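Local coordinates for protein putative monooxygenase (Fusobacterium nucleatum subsp. nucleatum, PDB 3MCS) that probably works as a monooxygenase, carrying two antibiotic biosynthesis monooxygenase-type modules of the dimeric alpha-beta barrel class in one chain, at residues A[108-111]-A[112-115]; A[168-171]-A[172-175]. All coordinates share one frame; numbering follows the deposited sequence.

Contact 1: residues A[108-111]-A[112-115]; sequences EQND and NTFA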
loop_
_atom_site.group_PDB
_atom_site.type_symbol
_atom_site.label_atom_id
_atom_site.label_comp_id
_atom_site.label_asym_id
_atom_site.label_seq_id
_atom_site.Cartn_x
_atom_site.Cartn_y
_atom_site.Cartn_z
ATOM N N GLU A 108 12.638 5.336 -7.480
ATOM C CA GLU A 108 13.801 4.579 -7.931
ATOM C C GLU A 108 14.299 3.899 -6.669
ATOM O O GLU A 108 15.030 4.478 -5.893
ATOM C CB GLU A 108 14.889 5.477 -8.543
ATOM C CG GLU A 108 14.500 6.136 -9.869
ATOM C CD GLU A 108 14.211 5.134 -10.994
ATOM O OE1 GLU A 108 14.798 4.033 -11.018
ATOM O OE2 GLU A 108 13.408 5.473 -11.883
ATOM N N GLN A 109 13.895 2.656 -6.463
ATOM C CA GLN A 109 14.220 1.967 -5.214
ATOM C C GLN A 109 15.721 1.794 -5.053
ATOM O O GLN A 109 16.433 1.631 -6.025
ATOM C CB GLN A 109 13.481 0.611 -5.090
ATOM C CG GLN A 109 14.248 -0.614 -5.505
ATOM C CD GLN A 109 13.378 -1.862 -5.554
ATOM O OE1 GLN A 109 12.483 -1.970 -6.405
ATOM N NE2 GLN A 109 13.674 -2.835 -4.686
ATOM N N ASN A 110 16.174 1.849 -3.810
ATOM C CA ASN A 110 17.571 1.678 -3.456
ATOM C C ASN A 110 17.573 0.953 -2.122
ATOM O O ASN A 110 16.523 0.550 -1.639
ATOM C CB ASN A 110 18.259 3.037 -3.378
ATOM C CG ASN A 110 17.582 3.988 -2.391
ATOM O OD1 ASN A 110 17.373 3.654 -1.244
ATOM N ND2 ASN A 110 17.251 5.179 -2.846
ATOM N N ASP A 111 18.734 0.807 -1.506
ATOM C CA ASP A 111 18.829 0.103 -0.232
ATOM C C ASP A 111 18.126 0.835 0.921
ATOM O O ASP A 111 17.713 0.209 1.884
ATOM C CB ASP A 111 20.298 -0.139 0.123
ATOM C CG ASP A 111 21.025 -1.085 -0.870
ATOM O OD1 ASP A 111 20.478 -2.152 -1.234
ATOM O OD2 ASP A 111 22.176 -0.773 -1.251
ATOM N N ASN A 112 17.970 2.147 0.811
ATOM C CA ASN A 112 17.318 2.945 1.849
ATOM C C ASN A 112 15.795 3.126 1.765
ATOM O O ASN A 112 15.205 3.669 2.702
ATOM C CB ASN A 112 17.961 4.342 1.899
ATOM C CG ASN A 112 19.297 4.353 2.643
ATOM O OD1 ASN A 112 19.938 3.318 2.818
ATOM N ND2 ASN A 112 19.711 5.533 3.090
ATOM N N THR A 113 15.160 2.700 0.669
ATOM C CA THR A 113 13.710 2.860 0.518
ATOM C C THR A 113 12.994 2.151 1.694
ATOM O O THR A 113 13.289 1.008 2.008
ATOM C CB THR A 113 13.204 2.321 -0.839
ATOM O OG1 THR A 113 14.044 2.779 -1.899
ATOM C CG2 THR A 113 11.797 2.779 -1.123
ATOM N N PHE A 114 12.062 2.849 2.340
ATOM C CA PHE A 114 11.380 2.352 3.527
ATOM C C PHE A 114 9.859 2.450 3.379
ATOM O O PHE A 114 9.323 3.542 3.231
ATOM C CB PHE A 114 11.849 3.176 4.709
ATOM C CG PHE A 114 11.405 2.663 6.046
ATOM C CD1 PHE A 114 12.152 1.700 6.713
ATOM C CD2 PHE A 114 10.271 3.180 6.662
ATOM C CE1 PHE A 114 11.757 1.248 7.965
ATOM C CE2 PHE A 114 9.868 2.731 7.895
ATOM C CZ PHE A 114 10.612 1.768 8.553
ATOM N N ALA A 115 9.187 1.301 3.451
ATOM C CA ALA A 115 7.757 1.205 3.281
ATOM C C ALA A 115 7.054 0.763 4.572
ATOM O O ALA A 115 7.578 -0.060 5.316
ATOM C CB ALA A 115 7.467 0.227 2.169
#
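Asn110 and Thr113 are the ends of a type I beta turn at the protein surface, where the loop after strand 91-104 bends to enter strand 114-122. The contact is local and mostly polar, and it illustrates how side chains can supplement the bond that closes a turn. That backbone bond, from Thr113 N to Asn110 O, is weak at 3.4 Å. A shorter one runs beside it: Asn110 N donates to the hydroxyl oxygen Thr113 OG1 at 3.0 Å, with an N-H...O angle of 165°. Thr113 can accept it because OG1 lies beside its own backbone N (chi1 -46°), while the methyl CG2 is anti to that N. Amide and hydroxyl thus join the two ends of the turn a second time, and CA of Gln109 also packs on Thr113 OG1, 3.4 Å away.

The side chain of Asn110 braces the turn from within. Its CG sits between the backbone N and the carbonyl carbon, which swings OD1 over the turn. There OD1 accepts from Asn112 N at 2.6 Å in the pattern of an Asx turn, although the N-H...O angle of 129° marks the bond as weak. Asp111 and Asn112 form the exposed crest.

Before the turn, Gln109 anchors the loop to strand 194-209: its OE1 accepts from Ile207 N, and its NE2 donates to Leu205 O. After it, Ala115 makes backbone hydrogen bonds with Leu202 of that same strand, while Phe114 pairs with Tyr168 of strand 161-168, the strand on the other flank.

Contact 2: residues A[168-171]-A[172-175]; sequences YKDI and DSYL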
loop_
_atom_site.group_PDB
_atom_site.type_symbol
_atom_site.label_atom_id
_atom_site.label_comp_id
_atom_site.label_asym_id
_atom_site.label_seq_id
_atom_site.Cartn_x
_atom_site.Cartn_y
_atom_site.Cartn_z
ATOM N N TYR A 168 8.944 6.087 2.035
ATOM C CA TYR A 168 9.872 7.164 2.392
ATOM C C TYR A 168 11.244 6.939 1.749
ATOM O O TYR A 168 11.608 5.801 1.420
ATOM C CB TYR A 168 10.007 7.262 3.912
ATOM C CG TYR A 168 8.720 7.642 4.616
ATOM C CD1 TYR A 168 7.763 6.689 4.912
ATOM C CD2 TYR A 168 8.455 8.960 4.977
ATOM C CE1 TYR A 168 6.572 7.020 5.517
ATOM C CE2 TYR A 168 7.253 9.309 5.606
ATOM C CZ TYR A 168 6.312 8.325 5.867
ATOM O OH TYR A 168 5.118 8.645 6.502
ATOM N N LYS A 169 12.014 8.013 1.564
ATOM C CA LYS A 169 13.327 7.884 0.888
ATOM C C LYS A 169 14.308 7.074 1.748
ATOM O O LYS A 169 15.161 6.327 1.214
ATOM C CB LYS A 169 13.931 9.250 0.470
ATOM C CG LYS A 169 14.684 10.019 1.552
ATOM C CD LYS A 169 15.192 11.399 1.096
ATOM C CE LYS A 169 15.870 12.116 2.287
ATOM N NZ LYS A 169 16.145 13.546 2.069
ATOM N N ASP A 170 14.170 7.227 3.067
ATOM C CA ASP A 170 15.012 6.537 4.031
ATOM C C ASP A 170 14.339 6.466 5.394
ATOM O O ASP A 170 13.375 7.185 5.689
ATOM C CB ASP A 170 16.407 7.179 4.121
ATOM C CG ASP A 170 16.369 8.641 4.494
ATOM O OD1 ASP A 170 15.386 9.086 5.128
ATOM O OD2 ASP A 170 17.339 9.353 4.172
ATOM N N ILE A 171 14.865 5.578 6.223
ATOM C CA ILE A 171 14.301 5.296 7.528
ATOM C C ILE A 171 14.257 6.517 8.438
ATOM O O ILE A 171 13.318 6.670 9.220
ATOM C CB ILE A 171 15.055 4.116 8.172
ATOM C CG1 ILE A 171 14.294 3.587 9.398
ATOM C CG2 ILE A 171 16.515 4.519 8.471
ATOM C CD1 ILE A 171 14.752 2.181 9.816
ATOM N N ASP A 172 15.224 7.414 8.301
ATOM C CA ASP A 172 15.227 8.625 9.113
ATOM C C ASP A 172 14.009 9.493 8.778
ATOM O O ASP A 172 13.370 10.039 9.672
ATOM C CB ASP A 172 16.524 9.437 8.944
ATOM C CG ASP A 172 17.769 8.601 9.196
ATOM O OD1 ASP A 172 18.170 7.812 8.286
ATOM O OD2 ASP A 172 18.341 8.740 10.304
ATOM N N SER A 173 13.686 9.603 7.494
ATOM C CA SER A 173 12.553 10.418 7.063
ATOM C C SER A 173 11.266 9.974 7.751
ATOM O O SER A 173 10.474 10.793 8.205
ATOM C CB SER A 173 12.389 10.348 5.540
ATOM O OG SER A 173 13.512 10.888 4.861
ATOM N N TYR A 174 11.074 8.666 7.827
ATOM C CA TYR A 174 9.910 8.083 8.480
ATOM C C TYR A 174 9.898 8.351 9.983
ATOM O O TYR A 174 8.864 8.697 10.546
ATOM C CB TYR A 174 9.861 6.580 8.219
ATOM C CG TYR A 174 8.882 5.852 9.093
ATOM C CD1 TYR A 174 7.524 5.973 8.892
ATOM C CD2 TYR A 174 9.316 5.052 10.130
ATOM C CE1 TYR A 174 6.620 5.315 9.700
ATOM C CE2 TYR A 174 8.421 4.394 10.947
ATOM C CZ TYR A 174 7.079 4.531 10.727
ATOM O OH TYR A 174 6.201 3.876 11.541
ATOM N N LEU A 175 11.037 8.189 10.644
ATOM C CA LEU A 175 11.090 8.451 12.077
ATOM C C LEU A 175 10.883 9.928 12.425
ATOM O O LEU A 175 10.269 10.250 13.447
ATOM C CB LEU A 175 12.408 7.965 12.656
ATOM C CG LEU A 175 12.637 6.454 12.614
ATOM C CD1 LEU A 175 14.032 6.131 13.185
ATOM C CD2 LEU A 175 11.570 5.713 13.366
#
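Asp170 is the N-cap of helix 171-178, and its carboxylate, together with Ser173, forms the polar half of a junction that turns strand 161-168 into the helix. The principle at work is N-terminal capping: the first amides of a helix lack acceptors from a preceding turn, so a side chain supplies one. Here OD1 of Asp170 accepts from Ser173 N at 3.0 Å, the donor lying nearly along the C-O axis, and from the hydroxyl Ser173 OG at 2.6 Å. The two donors approach from opposite faces of the carboxylate plane, the hydroxyl on the syn side but 35° out of the plane, and together they fix the rotation of the group. A chi1 of 58° bends the carboxylate back toward the helix start, whose amides would probably stabilise its negative charge, partly offset by the carboxylate of Asp172, whose OD1 is 4.4 Å from Asp170 OD1. The extended chain of Lys169 passes alongside, with CG 3.6 Å from Ser173 OG. Asp170 O takes weak bonds from Ser173 N and Tyr174 N; the next carbonyl, Ile171 O, takes a regular helical bond from Leu175 N (3.1 Å).

The apolar half is aromatic. The ring of Tyr174 turns an edge toward a face of the Tyr168 ring, centroids 5.5 Å apart and planes at 65°, a T-shaped pair in which Tyr174 CD1 comes 3.7 Å from Tyr168 CE1. Tyr174 CA stands 4.0 Å from the Tyr168 ring centroid, nearly over it, in a CH-pi contact. Both phenol oxygens are satisfied, Tyr168 OH by Glu166 and Tyr174 OH by Arg199.

This is a capped strand-to-helix junction; by sequence family the module belongs to the dimeric alpha-beta barrel class.

Overall arrangement
Following the chain from the N terminus, strand 91-104 leads into the loop that contact 1 closes as a tight turn, and strand 114-122 leaves it. Helix 127-143 and strands 147-155 and 161-168 intervene before contact 2 makes the bend into helix 171-178. The contacts are in series, neither nested nor crossed, yet their centres are only about 9 Å apart, because strands 114-122 and 161-168 pair antiparallel. Phe114 O and Tyr168 N form a probable hydrogen bond at that pairing. The Phe114 ring also packs against Tyr174 and Ile171, bringing the turn's outgoing strand against the start of the helix.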